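Uncharacterized protein (Bacteroides cellulosilyticus, PDB 5JVK) is a family 39 glycoside hydrolase that probably cleaves O-glycosidic bonds in carbohydrates, carrying a beta/alpha barrel flanked by beta-sheet domains. Local coordinates at residues T360-R365 against S413-Y418. Sequence-based numbering, arbitrary orientation.
Sequences TYLLSR and SLLKNY
Arg365, near the end of helix 350-366, reaches across to the backbone where helix 403-415 runs out. Its CB starts against the methyl CD2 of Leu415 at 3.9 Å. CG lies anti to the backbone N (chi1 -169°) and still touches CD2, while it and CD also pass beside the carbonyl oxygen of Tyr418. The bends at chi2 and chi3 swing the guanidinium alongside Leu415, whose CD2 lies over one face, toward the rim. At the tip, NH1 donates to Tyr418 O at 2.8 Å, on a lone pair and close to the guanidinium plane. NH2 bonds to Lys416 O, also at 2.8 Å, tilted from that carbonyl's plane; weak bonds from NH1 to Leu415 O and Lys416 O add to the grip. Outside the two segments, NH2 also forms a salt bridge with Asp105, so several bonds fix the group's rotation and its charge is probably balanced. The Leu415 and Lys416 carbonyls belong to the turn after the helix, where Lys416 takes a positive phi and Tyr418 N bonds back to Leu415 O at 3.0 Å; Tyr418 O belongs to the extended chain entering strand 419-425. Leu415 points toward helix 350-366 and packs against it: CD1 meets CB of Tyr361 at 3.8 Å, and CD2 meets CD2 of Leu362 at 3.9 Å. Leu362 also touches Thr444 and Tyr495 of the following beta-sheet domain. An arginine bound to backbone carbonyls just after a helix here joins the last two helices of a (beta/alpha)8 barrel, the fold of family 39 glycoside hydrolases, where the chain leaves for the antiparallel sheet that follows.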
ATOM      1  N   THR A 360      -9.916  -0.308   2.432  1.00 16.22           N
ATOM      2  CA  THR A 360      -9.215   0.982   2.540  1.00 16.44           C
ATOM      3  C   THR A 360      -9.201   1.737   1.210  1.00 16.54           C
ATOM      4  O   THR A 360      -9.572   2.908   1.159  1.00 16.45           O
ATOM      5  CB  THR A 360      -7.760   0.808   3.039  1.00 16.36           C
ATOM      6  OG1 THR A 360      -7.777   0.320   4.381  1.00 16.14           O
ATOM      7  CG2 THR A 360      -6.985   2.128   3.006  1.00 16.39           C
ATOM      8  N   TYR A 361      -8.777   1.064   0.146  1.00 16.73           N
ATOM      9  CA  TYR A 361      -8.659   1.713  -1.164  1.00 17.08           C
ATOM     10  C   TYR A 361     -10.017   1.979  -1.819  1.00 17.33           C
ATOM     11  O   TYR A 361     -10.181   2.983  -2.516  1.00 17.36           O
ATOM     12  CB  TYR A 361      -7.729   0.917  -2.086  1.00 17.00           C
ATOM     13  CG  TYR A 361      -6.286   0.983  -1.639  1.00 17.05           C
ATOM     14  CD1 TYR A 361      -5.587   2.185  -1.677  1.00 17.23           C
ATOM     15  CD2 TYR A 361      -5.620  -0.147  -1.162  1.00 17.25           C
ATOM     16  CE1 TYR A 361      -4.268   2.264  -1.264  1.00 17.33           C
ATOM     17  CE2 TYR A 361      -4.296  -0.079  -0.744  1.00 17.38           C
ATOM     18  CZ  TYR A 361      -3.624   1.132  -0.800  1.00 17.45           C
ATOM     19  OH  TYR A 361      -2.315   1.223  -0.393  1.00 17.63           O
ATOM     20  N   LEU A 362     -10.986   1.098  -1.574  1.00 17.55           N
ATOM     21  CA  LEU A 362     -12.359   1.314  -2.036  1.00 17.70           C
ATOM     22  C   LEU A 362     -13.020   2.486  -1.311  1.00 17.91           C
ATOM     23  O   LEU A 362     -13.637   3.337  -1.955  1.00 18.30           O
ATOM     24  CB  LEU A 362     -13.195   0.040  -1.882  1.00 17.70           C
ATOM     25  CG  LEU A 362     -12.802  -1.096  -2.833  1.00 17.67           C
ATOM     26  CD1 LEU A 362     -13.340  -2.433  -2.343  1.00 17.79           C
ATOM     27  CD2 LEU A 362     -13.272  -0.821  -4.253  1.00 17.66           C
ATOM     28  N   LEU A 363     -12.881   2.541   0.012  1.00 17.98           N
ATOM     29  CA  LEU A 363     -13.391   3.681   0.789  1.00 17.96           C
ATOM     30  C   LEU A 363     -12.606   4.979   0.530  1.00 18.23           C
ATOM     31  O   LEU A 363     -13.191   6.064   0.530  1.00 18.19           O
ATOM     32  CB  LEU A 363     -13.414   3.363   2.288  1.00 17.75           C
ATOM     33  CG  LEU A 363     -14.434   2.311   2.736  1.00 17.68           C
ATOM     34  CD1 LEU A 363     -14.152   1.869   4.166  1.00 17.74           C
ATOM     35  CD2 LEU A 363     -15.863   2.821   2.617  1.00 17.58           C
ATOM     36  N   SER A 364     -11.296   4.870   0.312  1.00 18.56           N
ATOM     37  CA  SER A 364     -10.467   6.041  -0.013  1.00 19.00           C
ATOM     38  C   SER A 364     -10.914   6.709  -1.320  1.00 19.48           C
ATOM     39  O   SER A 364     -11.081   7.927  -1.369  1.00 19.54           O
ATOM     40  CB  SER A 364      -8.988   5.660  -0.088  1.00 18.97           C
ATOM     41  OG  SER A 364      -8.195   6.742  -0.539  1.00 18.94           O
ATOM     42  N   ARG A 365     -11.122   5.906  -2.362  1.00 19.83           N
ATOM     43  CA  ARG A 365     -11.637   6.406  -3.640  1.00 20.16           C
ATOM     44  C   ARG A 365     -13.067   6.949  -3.511  1.00 21.16           C
ATOM     45  O   ARG A 365     -13.411   7.947  -4.148  1.00 20.92           O
ATOM     46  CB  ARG A 365     -11.581   5.304  -4.709  1.00 20.02           C
ATOM     47  CG  ARG A 365     -11.847   5.761  -6.143  1.00 19.79           C
ATOM     48  CD  ARG A 365     -10.711   6.593  -6.720  1.00 19.60           C
ATOM     49  NE  ARG A 365      -9.473   5.826  -6.861  1.00 19.47           N
ATOM     50  CZ  ARG A 365      -9.210   4.941  -7.827  1.00 19.29           C
ATOM     51  NH1 ARG A 365     -10.100   4.663  -8.777  1.00 19.26           N
ATOM     52  NH2 ARG A 365      -8.037   4.314  -7.839  1.00 19.19           N
ATOM     53  N   SER A 413      -6.990  -3.858  -9.997  1.00 21.55           N
ATOM     54  CA  SER A 413      -7.493  -4.182 -11.343  1.00 21.92           C
ATOM     55  C   SER A 413      -8.930  -3.715 -11.604  1.00 22.28           C
ATOM     56  O   SER A 413      -9.296  -3.446 -12.748  1.00 22.18           O
ATOM     57  CB  SER A 413      -7.398  -5.690 -11.610  1.00 21.84           C
ATOM     58  OG  SER A 413      -8.415  -6.400 -10.927  1.00 21.94           O
ATOM     59  N   LEU A 414      -9.733  -3.634 -10.544  1.00 22.96           N
ATOM     60  CA  LEU A 414     -11.125  -3.183 -10.640  1.00 23.75           C
ATOM     61  C   LEU A 414     -11.272  -1.672 -10.494  1.00 23.98           C
ATOM     62  O   LEU A 414     -11.969  -1.054 -11.292  1.00 24.05           O
ATOM     63  CB  LEU A 414     -11.985  -3.907  -9.601  1.00 24.18           C
ATOM     64  CG  LEU A 414     -12.362  -5.327 -10.056  1.00 24.60           C
ATOM     65  CD1 LEU A 414     -12.171  -6.370  -8.962  1.00 24.88           C
ATOM     66  CD2 LEU A 414     -13.782  -5.338 -10.596  1.00 24.74           C
ATOM     67  N   LEU A 415     -10.630  -1.094  -9.476  1.00 24.65           N
ATOM     68  CA  LEU A 415     -10.673   0.362  -9.226  1.00 25.09           C
ATOM     69  C   LEU A 415     -10.161   1.185 -10.401  1.00 25.42           C
ATOM     70  O   LEU A 415     -10.812   2.139 -10.822  1.00 25.40           O
ATOM     71  CB  LEU A 415      -9.847   0.748  -7.986  1.00 25.25           C
ATOM     72  CG  LEU A 415     -10.527   0.703  -6.616  1.00 25.50           C
ATOM     73  CD1 LEU A 415      -9.491   0.815  -5.506  1.00 25.40           C
ATOM     74  CD2 LEU A 415     -11.567   1.809  -6.489  1.00 25.42           C
ATOM     75  N   LYS A 416      -8.987   0.808 -10.906  1.00 26.17           N
ATOM     76  CA  LYS A 416      -8.282   1.567 -11.937  1.00 26.70           C
ATOM     77  C   LYS A 416      -8.223   3.054 -11.532  1.00 26.75           C
ATOM     78  O   LYS A 416      -7.746   3.363 -10.441  1.00 26.43           O
ATOM     79  CB  LYS A 416      -8.931   1.345 -13.313  1.00 27.12           C
ATOM     80  CG  LYS A 416      -9.001  -0.096 -13.793  1.00 27.64           C
ATOM     81  CD  LYS A 416      -9.552  -0.134 -15.214  1.00 28.29           C
ATOM     82  CE  LYS A 416      -9.590  -1.535 -15.796  1.00 28.91           C
ATOM     83  NZ  LYS A 416     -10.767  -2.304 -15.311  1.00 29.79           N
ATOM     84  N   ASN A 417      -8.720   3.960 -12.377  1.00 27.10           N
ATOM     85  CA  ASN A 417      -8.864   5.364 -12.024  1.00 27.11           C
ATOM     86  C   ASN A 417     -10.314   5.818 -12.162  1.00 27.32           C
ATOM     87  O   ASN A 417     -10.585   6.981 -12.470  1.00 28.01           O
ATOM     88  CB  ASN A 417      -7.925   6.186 -12.896  1.00 27.15           C
ATOM     89  CG  ASN A 417      -6.481   5.981 -12.514  1.00 27.31           C
ATOM     90  OD1 ASN A 417      -5.706   5.350 -13.230  1.00 27.67           O
ATOM     91  ND2 ASN A 417      -6.121   6.493 -11.353  1.00 27.38           N
ATOM     92  N   TYR A 418     -11.240   4.896 -11.900  1.00 27.26           N
ATOM     93  CA  TYR A 418     -12.669   5.197 -11.930  1.00 27.64           C
ATOM     94  C   TYR A 418     -13.048   6.069 -10.732  1.00 27.04           C
ATOM     95  O   TYR A 418     -12.494   5.910  -9.646  1.00 27.03           O
ATOM     96  CB  TYR A 418     -13.501   3.906 -11.907  1.00 27.96           C
ATOM     97  CG  TYR A 418     -13.366   3.020 -13.133  1.00 28.55           C
ATOM     98  CD1 TYR A 418     -13.506   3.543 -14.421  1.00 29.12           C
ATOM     99  CD2 TYR A 418     -13.141   1.647 -13.005  1.00 28.74           C
ATOM    100  CE1 TYR A 418     -13.399   2.730 -15.543  1.00 29.60           C
ATOM    101  CE2 TYR A 418     -13.036   0.825 -14.121  1.00 29.12           C
ATOM    102  CZ  TYR A 418     -13.165   1.370 -15.387  1.00 29.68           C
ATOM    103  OH  TYR A 418     -13.059   0.563 -16.498  1.00 30.26           O
TER